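Local coordinates for protein thiol-activated cytolysin (PDB 6NAL) that probably lyses cells by assembling pores in their membranes, as a cytolysin of a Gram-negative bacterium related to the cholesterol-dependent cytolysins, at residues Thr20-Asn25 with Asp82-Lys87; Ala57-Ala62 with Glu158-Phe163; Ile61-Ala66 with Ala331-Tyr336; Ala75-Ser80 with Tyr336-Leu341; Leu174-Ser179 with Phe245-Ser250. All blocks are in the same frame, centred on the assembly; numbering follows the deposited sequence.

Interaction 1: residues Thr20-Asn25 with Asp82-Lys87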
# COMPACT_ATOMS: atom_id res chain seq x y z
N THR A 20 18.84 28.35 17.15
CA THR A 20 17.94 27.92 18.21
C THR A 20 17.23 29.04 18.95
O THR A 20 16.52 28.77 19.92
CB THR A 20 18.71 27.07 19.22
OG1 THR A 20 19.57 27.90 19.99
CG2 THR A 20 19.52 26.00 18.51
N VAL A 21 17.37 30.29 18.54
CA VAL A 21 16.75 31.34 19.34
C VAL A 21 15.25 31.46 19.04
O VAL A 21 14.45 31.70 19.94
CB VAL A 21 17.50 32.67 19.14
CG1 VAL A 21 17.31 33.22 17.77
CG2 VAL A 21 17.02 33.67 20.14
N MSE A 22 14.83 31.30 17.78
CA MSE A 22 13.42 31.02 17.51
C MSE A 22 13.34 29.60 16.90
O MSE A 22 14.22 29.16 16.15
CB MSE A 22 12.80 32.06 16.59
CG MSE A 22 12.92 33.51 17.06
SE MSE A 22 12.04 34.62 15.66
CE MSE A 22 13.26 34.98 14.42
N VAL A 23 12.29 28.87 17.27
CA VAL A 23 12.08 27.49 16.82
C VAL A 23 10.61 27.28 16.48
O VAL A 23 9.73 27.59 17.30
CB VAL A 23 12.51 26.47 17.89
CG1 VAL A 23 11.73 26.72 19.13
CG2 VAL A 23 12.24 25.01 17.39
N PHE A 24 10.34 26.76 15.29
CA PHE A 24 8.97 26.39 14.94
C PHE A 24 8.54 25.29 15.90
O PHE A 24 9.32 24.38 16.21
CB PHE A 24 8.87 25.90 13.49
CG PHE A 24 7.48 25.65 13.04
CD1 PHE A 24 6.68 26.70 12.60
CD2 PHE A 24 6.95 24.36 13.08
CE1 PHE A 24 5.35 26.45 12.18
CE2 PHE A 24 5.62 24.11 12.68
CZ PHE A 24 4.83 25.14 12.23
N ASN A 25 7.30 25.35 16.36
CA ASN A 25 6.78 24.21 17.10
C ASN A 25 5.55 23.61 16.43
O ASN A 25 4.50 24.26 16.33
CB ASN A 25 6.43 24.54 18.53
CG ASN A 25 5.90 23.32 19.25
OD1 ASN A 25 6.54 22.23 19.30
ND2 ASN A 25 4.68 23.47 19.76
N ASP A 82 7.18 34.29 19.56
CA ASP A 82 5.88 34.85 19.19
C ASP A 82 5.89 35.53 17.80
O ASP A 82 4.82 35.70 17.20
CB ASP A 82 5.44 35.75 20.34
CG ASP A 82 5.33 34.95 21.70
OD1 ASP A 82 6.36 34.71 22.36
OD2 ASP A 82 4.21 34.54 22.09
N LEU A 83 7.06 35.80 17.22
CA LEU A 83 7.12 36.15 15.81
C LEU A 83 6.60 35.00 14.92
O LEU A 83 5.80 35.23 13.99
CB LEU A 83 8.57 36.56 15.50
CG LEU A 83 8.90 37.00 14.08
CD1 LEU A 83 10.03 37.98 14.10
CD2 LEU A 83 9.26 35.82 13.20
N LEU A 84 6.97 33.75 15.20
CA LEU A 84 6.51 32.64 14.36
C LEU A 84 5.00 32.47 14.45
O LEU A 84 4.37 32.02 13.48
CB LEU A 84 7.21 31.34 14.76
CG LEU A 84 8.73 31.45 14.79
CD1 LEU A 84 9.38 30.12 15.12
CD2 LEU A 84 9.33 32.01 13.49
N ASP A 85 4.40 32.80 15.60
CA ASP A 85 2.96 32.71 15.83
C ASP A 85 2.18 33.94 15.34
O ASP A 85 1.01 34.11 15.72
CB ASP A 85 2.66 32.52 17.34
CG ASP A 85 3.51 31.40 18.01
OD1 ASP A 85 3.71 30.34 17.38
OD2 ASP A 85 3.98 31.58 19.18
N GLY A 86 2.82 34.84 14.59
CA GLY A 86 2.09 35.98 14.05
C GLY A 86 1.98 37.21 14.93
O GLY A 86 1.12 38.08 14.63
N LYS A 87 2.81 37.32 15.97
CA LYS A 87 2.85 38.50 16.86
C LYS A 87 4.27 39.03 17.03
O LYS A 87 4.89 38.94 18.11
CB LYS A 87 2.22 38.14 18.20
CG LYS A 87 0.74 37.86 18.07
CD LYS A 87 0.14 37.37 19.37
CE LYS A 87 -1.37 37.09 19.25
NZ LYS A 87 -1.77 36.06 18.22

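Interaction 2: residues Ala57-Ala62 with Glu158-Phe163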
# COMPACT_ATOMS: atom_id res chain seq x y z
N ALA A 57 9.84 21.48 6.30
CA ALA A 57 10.04 22.49 5.27
C ALA A 57 10.50 23.82 5.86
O ALA A 57 10.28 24.11 7.04
CB ALA A 57 8.76 22.71 4.46
N ASP A 58 11.13 24.63 5.03
CA ASP A 58 11.43 26.01 5.42
C ASP A 58 10.16 26.78 5.72
O ASP A 58 9.23 26.79 4.92
CB ASP A 58 12.21 26.69 4.30
CG ASP A 58 13.60 26.12 4.14
OD1 ASP A 58 14.14 25.49 5.11
OD2 ASP A 58 14.13 26.31 3.02
N PHE A 59 10.09 27.41 6.90
CA PHE A 59 8.88 28.13 7.31
C PHE A 59 8.94 29.54 6.75
O PHE A 59 9.84 30.33 7.10
CB PHE A 59 8.75 28.14 8.83
CG PHE A 59 7.45 28.72 9.34
CD1 PHE A 59 6.24 28.45 8.71
CD2 PHE A 59 7.44 29.53 10.47
CE1 PHE A 59 5.03 29.00 9.20
CE2 PHE A 59 6.25 30.08 10.97
CZ PHE A 59 5.04 29.80 10.34
N ASP A 60 7.97 29.85 5.90
CA ASP A 60 7.76 31.19 5.35
C ASP A 60 6.96 32.05 6.32
O ASP A 60 5.89 31.64 6.81
CB ASP A 60 6.99 31.12 4.03
CG ASP A 60 7.84 31.45 2.84
OD1 ASP A 60 9.01 31.84 3.04
OD2 ASP A 60 7.32 31.31 1.69
N ILE A 61 7.44 33.26 6.60
CA ILE A 61 6.82 34.12 7.61
C ILE A 61 5.89 35.09 6.89
O ILE A 61 6.36 35.95 6.15
CB ILE A 61 7.85 34.88 8.44
CG1 ILE A 61 9.01 33.98 8.90
CG2 ILE A 61 7.16 35.55 9.58
CD1 ILE A 61 8.63 32.95 9.85
N ALA A 62 4.59 34.93 7.09
CA ALA A 62 3.61 35.88 6.58
C ALA A 62 3.65 37.20 7.34
O ALA A 62 3.93 37.25 8.54
CB ALA A 62 2.20 35.32 6.67
N GLU A 158 0.06 22.13 10.11
CA GLU A 158 0.42 21.69 8.79
C GLU A 158 0.11 22.80 7.81
O GLU A 158 0.87 23.01 6.87
CB GLU A 158 -0.34 20.40 8.39
CG GLU A 158 0.42 19.60 7.27
CD GLU A 158 -0.42 18.56 6.49
OE1 GLU A 158 -1.50 18.16 6.98
OE2 GLU A 158 0.01 18.15 5.37
N LEU A 159 -0.98 23.53 8.06
CA LEU A 159 -1.36 24.66 7.22
C LEU A 159 -0.27 25.70 7.22
O LEU A 159 0.22 26.09 6.15
CB LEU A 159 -2.67 25.28 7.72
CG LEU A 159 -3.50 26.00 6.65
CD1 LEU A 159 -4.98 26.04 6.88
CD2 LEU A 159 -3.01 27.45 6.57
N MSE A 160 0.14 26.15 8.38
CA MSE A 160 1.10 27.24 8.44
C MSE A 160 2.37 26.82 7.76
O MSE A 160 2.95 27.57 7.02
CB MSE A 160 1.40 27.66 9.86
CG MSE A 160 0.37 28.64 10.43
SE MSE A 160 0.43 28.56 12.40
CE MSE A 160 2.30 28.92 12.67
N LEU A 161 2.78 25.58 7.96
CA LEU A 161 4.09 25.17 7.44
C LEU A 161 4.10 24.95 5.93
O LEU A 161 5.14 25.10 5.29
CB LEU A 161 4.52 23.89 8.15
CG LEU A 161 5.96 23.52 7.92
CD1 LEU A 161 6.90 24.65 8.34
CD2 LEU A 161 6.28 22.22 8.71
N LYS A 162 3.00 24.50 5.35
CA LYS A 162 2.99 24.21 3.93
C LYS A 162 2.71 25.45 3.11
O LYS A 162 3.28 25.62 2.05
CB LYS A 162 1.96 23.13 3.66
CG LYS A 162 2.45 21.75 4.06
CD LYS A 162 1.55 20.66 3.47
CE LYS A 162 2.21 19.28 3.49
NZ LYS A 162 1.24 18.28 3.00
N PHE A 163 1.91 26.36 3.65
CA PHE A 163 1.42 27.54 2.96
C PHE A 163 2.01 28.86 3.43
O PHE A 163 1.69 29.89 2.83
CB PHE A 163 -0.10 27.59 3.12
CG PHE A 163 -0.78 26.42 2.49
CD1 PHE A 163 -1.04 25.27 3.23
CD2 PHE A 163 -1.14 26.45 1.15
CE1 PHE A 163 -1.65 24.18 2.64
CE2 PHE A 163 -1.77 25.36 0.55
CZ PHE A 163 -2.01 24.22 1.29

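Interaction 3: residues Ile61-Ala66 with Ala331-Tyr336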
# COMPACT_ATOMS: atom_id res chain seq x y z
N ILE A 61 7.44 33.26 6.60
CA ILE A 61 6.82 34.12 7.61
C ILE A 61 5.89 35.09 6.89
O ILE A 61 6.36 35.95 6.15
CB ILE A 61 7.85 34.88 8.44
CG1 ILE A 61 9.01 33.98 8.90
CG2 ILE A 61 7.16 35.55 9.58
CD1 ILE A 61 8.63 32.95 9.85
N ALA A 62 4.59 34.93 7.09
CA ALA A 62 3.61 35.88 6.58
C ALA A 62 3.65 37.20 7.34
O ALA A 62 3.93 37.25 8.54
CB ALA A 62 2.20 35.32 6.67
N VAL A 63 3.38 38.28 6.63
CA VAL A 63 3.10 39.55 7.27
C VAL A 63 1.72 39.49 7.91
O VAL A 63 0.72 39.44 7.20
CB VAL A 63 3.12 40.71 6.27
CG1 VAL A 63 2.58 41.98 6.93
CG2 VAL A 63 4.50 41.00 5.73
N PRO A 64 1.59 39.55 9.22
CA PRO A 64 0.25 39.52 9.80
C PRO A 64 -0.53 40.79 9.49
O PRO A 64 0.01 41.89 9.45
CB PRO A 64 0.50 39.35 11.31
CG PRO A 64 1.94 38.98 11.45
CD PRO A 64 2.66 39.57 10.23
N SER A 65 -1.83 40.60 9.28
CA SER A 65 -2.76 41.70 9.04
C SER A 65 -2.64 42.80 10.09
O SER A 65 -2.81 43.99 9.79
CB SER A 65 -4.18 41.15 9.05
OG SER A 65 -4.51 40.75 10.40
N ALA A 66 -2.41 42.44 11.33
CA ALA A 66 -2.48 43.39 12.43
C ALA A 66 -1.13 43.95 12.79
O ALA A 66 -1.04 44.81 13.66
CB ALA A 66 -3.11 42.76 13.67
N ALA A 331 -1.23 46.47 -3.61
CA ALA A 331 -0.85 45.10 -3.38
C ALA A 331 -0.79 44.81 -1.88
O ALA A 331 -0.60 45.71 -1.06
CB ALA A 331 0.49 44.80 -4.02
N ALA A 332 -0.96 43.54 -1.53
CA ALA A 332 -0.90 43.22 -0.11
C ALA A 332 0.49 42.74 0.27
O ALA A 332 1.19 42.14 -0.56
CB ALA A 332 -1.92 42.15 0.24
N PRO A 333 0.96 43.03 1.48
CA PRO A 333 2.19 42.39 1.94
C PRO A 333 1.91 40.91 2.17
O PRO A 333 0.85 40.54 2.66
CB PRO A 333 2.53 43.11 3.26
CG PRO A 333 1.28 43.81 3.68
CD PRO A 333 0.55 44.13 2.39
N LEU A 334 2.87 40.08 1.79
CA LEU A 334 2.68 38.64 1.80
C LEU A 334 3.67 38.00 2.74
O LEU A 334 3.27 37.42 3.75
CB LEU A 334 2.84 38.04 0.41
CG LEU A 334 1.79 38.49 -0.58
CD1 LEU A 334 1.92 37.84 -1.94
CD2 LEU A 334 0.38 38.25 -0.01
N ASN A 335 4.95 38.13 2.46
CA ASN A 335 5.96 37.51 3.31
C ASN A 335 7.07 38.52 3.57
O ASN A 335 7.29 39.44 2.79
CB ASN A 335 6.49 36.24 2.66
CG ASN A 335 5.40 35.17 2.47
OD1 ASN A 335 4.76 35.09 1.41
ND2 ASN A 335 5.20 34.35 3.48
N TYR A 336 7.74 38.34 4.70
CA TYR A 336 8.88 39.18 5.05
C TYR A 336 9.97 38.25 5.55
O TYR A 336 9.72 37.12 5.99
CB TYR A 336 8.50 40.34 6.04
CG TYR A 336 8.22 39.97 7.47
CD1 TYR A 336 7.04 39.36 7.82
CD2 TYR A 336 9.14 40.23 8.47
CE1 TYR A 336 6.79 38.95 9.12
CE2 TYR A 336 8.89 39.87 9.80
CZ TYR A 336 7.71 39.23 10.11
OH TYR A 336 7.46 38.86 11.40
O HOH W 1 9.58 34.41 5.23

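Interaction 4: residues Ala75-Ser80 with Tyr336-Leu341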
# COMPACT_ATOMS: atom_id res chain seq x y z
N ALA A 75 12.33 47.77 9.37
CA ALA A 75 11.90 47.75 10.77
C ALA A 75 12.92 46.98 11.60
O ALA A 75 13.76 46.24 11.07
CB ALA A 75 10.51 47.11 10.93
N LEU A 76 12.85 47.18 12.92
CA LEU A 76 13.61 46.38 13.88
C LEU A 76 12.65 45.64 14.80
O LEU A 76 11.56 46.13 15.11
CB LEU A 76 14.53 47.23 14.69
CG LEU A 76 15.69 47.85 13.92
CD1 LEU A 76 16.42 48.73 14.97
CD2 LEU A 76 16.61 46.86 13.31
N LEU A 77 13.05 44.44 15.21
CA LEU A 77 12.18 43.60 16.02
C LEU A 77 13.04 42.96 17.08
O LEU A 77 14.25 42.86 16.91
CB LEU A 77 11.53 42.49 15.20
CG LEU A 77 10.63 42.91 14.06
CD1 LEU A 77 10.38 41.70 13.15
CD2 LEU A 77 9.31 43.51 14.65
N VAL A 78 12.40 42.48 18.16
CA VAL A 78 13.09 41.57 19.09
C VAL A 78 12.72 40.13 18.75
O VAL A 78 11.55 39.76 18.67
CB VAL A 78 12.82 41.90 20.58
CG1 VAL A 78 12.92 43.42 20.86
CG2 VAL A 78 11.51 41.36 21.09
N ALA A 79 13.73 39.31 18.51
CA ALA A 79 13.48 37.92 18.14
C ALA A 79 12.76 37.21 19.28
O ALA A 79 13.07 37.42 20.47
CB ALA A 79 14.79 37.22 17.80
N SER A 80 11.80 36.39 18.92
CA SER A 80 10.89 35.81 19.89
C SER A 80 10.09 34.73 19.19
O SER A 80 9.70 34.91 18.02
CB SER A 80 9.95 36.87 20.45
OG SER A 80 8.93 36.24 21.16
N TYR A 336 7.74 38.34 4.70
CA TYR A 336 8.88 39.18 5.05
C TYR A 336 9.97 38.25 5.55
O TYR A 336 9.72 37.12 5.99
CB TYR A 336 8.50 40.34 6.04
CG TYR A 336 8.22 39.97 7.47
CD1 TYR A 336 7.04 39.36 7.82
CD2 TYR A 336 9.14 40.23 8.47
CE1 TYR A 336 6.79 38.95 9.12
CE2 TYR A 336 8.89 39.87 9.80
CZ TYR A 336 7.71 39.23 10.11
OH TYR A 336 7.46 38.86 11.40
N TYR A 337 11.20 38.73 5.42
CA TYR A 337 12.42 38.01 5.73
C TYR A 337 13.24 38.88 6.66
O TYR A 337 13.40 40.09 6.41
CB TYR A 337 13.20 37.68 4.46
CG TYR A 337 12.33 36.87 3.51
CD1 TYR A 337 11.48 37.50 2.60
CD2 TYR A 337 12.30 35.47 3.58
CE1 TYR A 337 10.66 36.78 1.77
CE2 TYR A 337 11.48 34.73 2.74
CZ TYR A 337 10.66 35.40 1.83
OH TYR A 337 9.82 34.69 0.99
N THR A 338 13.67 38.26 7.76
CA THR A 338 14.44 38.91 8.81
C THR A 338 15.86 38.37 8.77
O THR A 338 16.09 37.20 8.48
CB THR A 338 13.90 38.65 10.23
OG1 THR A 338 13.58 37.26 10.44
CG2 THR A 338 12.69 39.47 10.45
N VAL A 339 16.78 39.22 9.16
CA VAL A 339 18.17 38.90 9.39
C VAL A 339 18.51 39.39 10.82
O VAL A 339 17.86 40.29 11.36
CB VAL A 339 18.96 39.56 8.24
CG1 VAL A 339 19.27 41.04 8.53
CG2 VAL A 339 20.15 38.72 7.83
N PHE A 340 19.45 38.70 11.48
CA PHE A 340 19.92 39.15 12.79
C PHE A 340 20.72 40.44 12.63
O PHE A 340 21.53 40.58 11.71
CB PHE A 340 20.76 38.07 13.48
CG PHE A 340 19.94 36.91 13.98
CD1 PHE A 340 19.21 37.02 15.16
CD2 PHE A 340 19.89 35.73 13.27
CE1 PHE A 340 18.42 35.95 15.63
CE2 PHE A 340 19.12 34.65 13.71
CZ PHE A 340 18.37 34.75 14.89
N LEU A 341 20.50 41.40 13.54
CA LEU A 341 21.12 42.71 13.33
C LEU A 341 22.61 42.66 13.60
O LEU A 341 23.39 43.29 12.89
CB LEU A 341 20.44 43.76 14.20
CG LEU A 341 21.05 45.16 14.17
CD1 LEU A 341 21.10 45.76 12.76
CD2 LEU A 341 20.29 46.06 15.14

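Interaction 5: residues Leu174-Ser179 with Phe245-Ser250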
# COMPACT_ATOMS: atom_id res chain seq x y z
N LEU A 174 -11.76 32.42 6.11
CA LEU A 174 -12.20 31.11 5.63
C LEU A 174 -12.95 30.32 6.68
O LEU A 174 -13.41 29.20 6.39
CB LEU A 174 -11.02 30.25 5.18
CG LEU A 174 -10.41 30.57 3.82
CD1 LEU A 174 -9.24 29.68 3.51
CD2 LEU A 174 -11.46 30.50 2.72
N SER A 175 -13.05 30.84 7.91
CA SER A 175 -13.69 30.13 9.01
C SER A 175 -13.16 28.69 9.12
O SER A 175 -13.82 27.70 8.79
CB SER A 175 -15.20 30.19 8.84
OG SER A 175 -15.86 30.03 10.08
N ILE A 176 -11.91 28.64 9.57
CA ILE A 176 -11.15 27.42 9.79
C ILE A 176 -11.18 27.13 11.29
O ILE A 176 -10.64 27.90 12.08
CB ILE A 176 -9.70 27.58 9.30
CG1 ILE A 176 -9.68 27.89 7.80
CG2 ILE A 176 -8.89 26.36 9.71
CD1 ILE A 176 -9.48 26.70 6.98
N ASP A 177 -11.76 26.01 11.69
CA ASP A 177 -11.68 25.58 13.09
C ASP A 177 -11.63 24.06 13.06
O ASP A 177 -12.61 23.39 12.71
CB ASP A 177 -12.87 26.08 13.92
CG ASP A 177 -12.91 25.47 15.35
OD1 ASP A 177 -11.86 25.00 15.88
OD2 ASP A 177 -14.02 25.46 15.94
N PHE A 178 -10.49 23.49 13.41
CA PHE A 178 -10.33 22.06 13.22
C PHE A 178 -10.96 21.23 14.32
O PHE A 178 -11.21 20.05 14.09
CB PHE A 178 -8.86 21.74 13.11
CG PHE A 178 -8.26 22.19 11.83
CD1 PHE A 178 -8.31 21.40 10.72
CD2 PHE A 178 -7.68 23.43 11.73
CE1 PHE A 178 -7.75 21.81 9.54
CE2 PHE A 178 -7.13 23.84 10.56
CZ PHE A 178 -7.15 23.03 9.47
N SER A 179 -11.26 21.80 15.48
CA SER A 179 -12.01 21.06 16.49
C SER A 179 -13.44 20.82 16.01
O SER A 179 -13.97 19.71 16.15
CB SER A 179 -11.97 21.80 17.83
OG SER A 179 -12.69 23.02 17.83
N PHE A 245 -6.93 31.78 -1.85
CA PHE A 245 -7.05 30.51 -1.15
C PHE A 245 -8.39 29.89 -1.51
O PHE A 245 -9.39 30.59 -1.49
CB PHE A 245 -7.00 30.71 0.37
CG PHE A 245 -5.64 31.01 0.88
CD1 PHE A 245 -5.21 32.30 1.01
CD2 PHE A 245 -4.78 29.98 1.24
CE1 PHE A 245 -3.93 32.58 1.51
CE2 PHE A 245 -3.52 30.24 1.73
CZ PHE A 245 -3.09 31.54 1.86
N LEU A 246 -8.39 28.59 -1.81
CA LEU A 246 -9.61 27.82 -1.98
C LEU A 246 -9.67 26.69 -0.96
O LEU A 246 -8.82 25.80 -0.96
CB LEU A 246 -9.69 27.22 -3.38
CG LEU A 246 -10.12 28.14 -4.51
CD1 LEU A 246 -8.83 28.76 -4.96
CD2 LEU A 246 -10.82 27.35 -5.55
N LYS A 247 -10.70 26.68 -0.13
CA LYS A 247 -10.86 25.67 0.90
C LYS A 247 -11.98 24.74 0.49
O LYS A 247 -13.09 25.18 0.21
CB LYS A 247 -11.17 26.32 2.25
CG LYS A 247 -11.37 25.31 3.35
CD LYS A 247 -11.50 26.02 4.71
CE LYS A 247 -12.78 25.59 5.43
NZ LYS A 247 -13.96 25.89 4.57
N PHE A 248 -11.67 23.44 0.42
CA PHE A 248 -12.66 22.41 0.11
C PHE A 248 -12.86 21.56 1.36
O PHE A 248 -11.91 20.99 1.89
CB PHE A 248 -12.20 21.52 -1.03
CG PHE A 248 -11.85 22.24 -2.28
CD1 PHE A 248 -10.59 22.78 -2.46
CD2 PHE A 248 -12.77 22.38 -3.30
CE1 PHE A 248 -10.27 23.45 -3.63
CE2 PHE A 248 -12.45 23.01 -4.47
CZ PHE A 248 -11.21 23.56 -4.63
N GLU A 249 -14.10 21.48 1.83
CA GLU A 249 -14.47 20.80 3.05
C GLU A 249 -15.57 19.80 2.69
O GLU A 249 -16.50 20.12 1.93
CB GLU A 249 -14.96 21.79 4.11
CG GLU A 249 -14.72 21.34 5.54
CD GLU A 249 -15.10 22.40 6.60
OE1 GLU A 249 -16.23 22.34 7.15
OE2 GLU A 249 -14.26 23.29 6.89
N SER A 250 -15.47 18.58 3.23
CA SER A 250 -16.37 17.51 2.82
C SER A 250 -16.49 16.49 3.94
O SER A 250 -15.57 16.34 4.74
CB SER A 250 -15.86 16.82 1.56
OG SER A 250 -16.78 15.87 1.11

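Interaction 1: residues Thr20-Asn25 with Asp82-Lys87
The flat group of this contact is the peptide joining Val23 to Phe24, and Leu84 lies over one face of it. Leu84 CD1 sits 3.4 Å from Val23 O and 3.5 Å from Phe24 N, with the methyl above the peptide plane rather than at its edge. The ring of Phe24 meets Phe59 edge to face. It lies farther from Leu84 than the peptide does.

Met22, modelled as selenomethionine, carries the other half of the contact. Its CG is anti to the carbonyl carbon (chi1 -56°), and a bend at chi3 brings the chain end round to Leu83. Met22 SE lies 3.9 Å from Leu83 CD2 and 4.0 Å from Leu83 CB. The root of the same side chain also touches, with Met22 CB 4.2 Å from Leu84 CD1. The contact is mostly buried and is made by apolar side chains, with one peptide group beneath Leu84.

A Schellman motif ends the short helix 81-84, with Gly86 at its positive-phi position. Asn81 OD1 bonds to Val23 N and ties the 20-25 loop to the helix. Leu233 of strand 232-250 touches both Met22 and Leu83. Helix 156-163 lies against the Phe24 ring through Asn157 and Met160.

Interaction 2: residues Ala57-Ala62 with Glu158-Phe163
On the helix whose Met160 and Leu161 meet Phe59, the ammonium of Lys162 is gripped by several groups. Lys162 NZ forms a salt bridge to Glu158 OE2 at 2.7 Å, one helical turn back. It also bonds to Ser151 OG, and the lysine makes a cation-pi contact with Tyr55. The polar end of Lys162 is thus engaged outside the contact, which rests on side-chain carbons and two backbone carbonyls.

The strand and the helix segment cross at 94°, with axes 7.7 Å apart. Phe59 is the centre of the contact. Its CG stands anti to the backbone N (chi1 -173°), which swings the ring over to the helix. The ring edge faces a backbone carbonyl, with Phe59 CE1 3.3 Å from Met160 O and the oxygen near the ring plane. Farther out, Phe59 CZ touches Met160 CE at 3.7 Å, where the selenomethionine chain bends back. Leu161 CD1 approaches the ring obliquely, 3.9 Å from Phe59 CD1. The same methyl lies 3.7 Å from Ala57 O. Ala57 also packs on His398 of the second subunit.

The chemistry is mostly apolar. The ring edge carries partial positive charge toward Met160 O, so this approach is probably mildly favourable. The Glu158-Lys162 pair probably offsets its charge within the helix, and Asp58 on the strand turns away to His350.

Interaction 3: residues Ile61-Ala66 with Ala331-Tyr336
Ala62 and Asn335 form a single antiparallel bridge, a non-hydrogen-bonded pair with CA atoms 4.3 Å apart, flanked by Tyr336 N to Ile61 O (3.1 Å) and Val63 N to Leu334 O (3.0 Å). A water extends the pairing by joining Ile61 N to Tyr336 O.

Asn335 ND2 adds a weak bond to Ile61 O. Its stronger partners are Gly164 O for ND2 and Lys194 NZ for OD1.

With CG between the backbone N and the carbonyl carbon (chi1 73°), the Tyr336 ring turns its CD1/CE1 edge to the 61-64 chain. This edge meets Ala62 O, 3.4 Å from Tyr336 CE1. Obliquely to the ring come Ile61 CG2, 3.5 Å from Tyr336 CE1, and Val63 CG2, 3.7 Å from Tyr336 CD1. Val63 also presses both methyls on Pro333 CB, crossing the proline at about a right angle.

The bridge attaches the loop after strand 44-59 to strand 332-340, which pairs on with strand 232-250. Val238 of that strand touches Val63 and Tyr336, while helix 81-84 packs on Ile61 and Tyr336.

Interaction 4: residues Ala75-Ser80 with Tyr336-Leu341
Tyr336, at the start of the second segment, meets Leu77. The two side chains come from opposite directions, and Leu77 CD1 reaches Tyr336 CE2 at 4.1 Å, oblique to the ring.

Two residues on, Thr338 points to the same side of the strand and receives the same methyl. Thr338 CG2 lies 4.2 Å from Leu77 CD1, and the two chains cross at about a right angle. The threonine turns this methyl, not its hydroxyl, to the leucine. Leu77 CD1 thus fits against both Tyr336 and Thr338.

Phe340 behaves differently. Its CB points away from strand 76-78, yet the ring swings back far enough to touch Ala79. Phe340 CE1 is 4.4 Å from Ala79 CB, again oblique to the ring.

Leu341, just past the strand, makes the last contact. Its chi1 of 176° carries CG away from the backbone N and sends CD2 toward Leu76. The two methyls, Leu341 CD2 and Leu76 CD2, meet at 4.2 Å.

The touching parts of the chain run 88° apart, and their CA atoms come no nearer than 8.4 Å. This is packing between side chains of two crossing chain segments, not sheet pairing. Both strands instead pair with strand 232-250, whose Leu233 touches Ala79 and Phe340. Leu83 of helix 81-84 lies on Leu77 and Tyr336, while Phe212 touches Leu76.

Interaction 5: residues Leu174-Ser179 with Phe245-Ser250
Leu174 and Lys247 run past each other in opposite directions, with Leu174 CD1 4.1 Å from Lys247 CB. The same methyl reaches Phe245 CB at 4.0 Å, and there the two side chains cross at about a right angle. Leu174 thus rests one methyl against two residues on the same face of strand 245-250.

Lys247 starts out extended, its CG opposite the backbone N (chi1 179°), then bends at chi3 and chi4. Its aliphatic part also runs antiparallel to Ile176, which lies alongside it. The modelled approach of their end carbons is too short to be trusted. The bends bring Lys247 NZ to Glu249 OE2 at 3.5 Å, a salt bridge.

Ser175, with positive phi, turns the chain out of helix 167-174. Asp177 then caps helix 178-183: its OD1 takes Ser179 N at 3.3 Å and Ser179 OG at 2.9 Å, both from one face of the carboxylate.

Both helices lie between strands 147-152 and 187-202, consistent with a bundle that in relatives refolds into a membrane hairpin. The linker between these helices packs on strand 232-250. Strands 187-202 and 287-294 flank that strand, and Val292 touches both Leu174 and Phe245.

How the interactions relate
Interactions 1 to 4 form one connected cluster, their centres 11 to 18 Å apart. Interactions 2 and 3 share Ile61 and Ala62, and interactions 3 and 4 share Tyr336. Leu83 and Leu84 of interaction 1 touch residues of the other three. Interaction 5 touches none of them; its nearest atoms are about 5 Å from interaction 2 and about 13 Å from interaction 4. Along the chain, interaction 5 falls between the two segments of interaction 3 and of interaction 4. Strand 232-250 links interactions 3, 4 and 5 through one antiparallel sheet. Interactions 1 to 4 thus pack segments before residue 88 near strand 332-340 and helix 156-163, while interaction 5 packs a helical linker on strand 232-250.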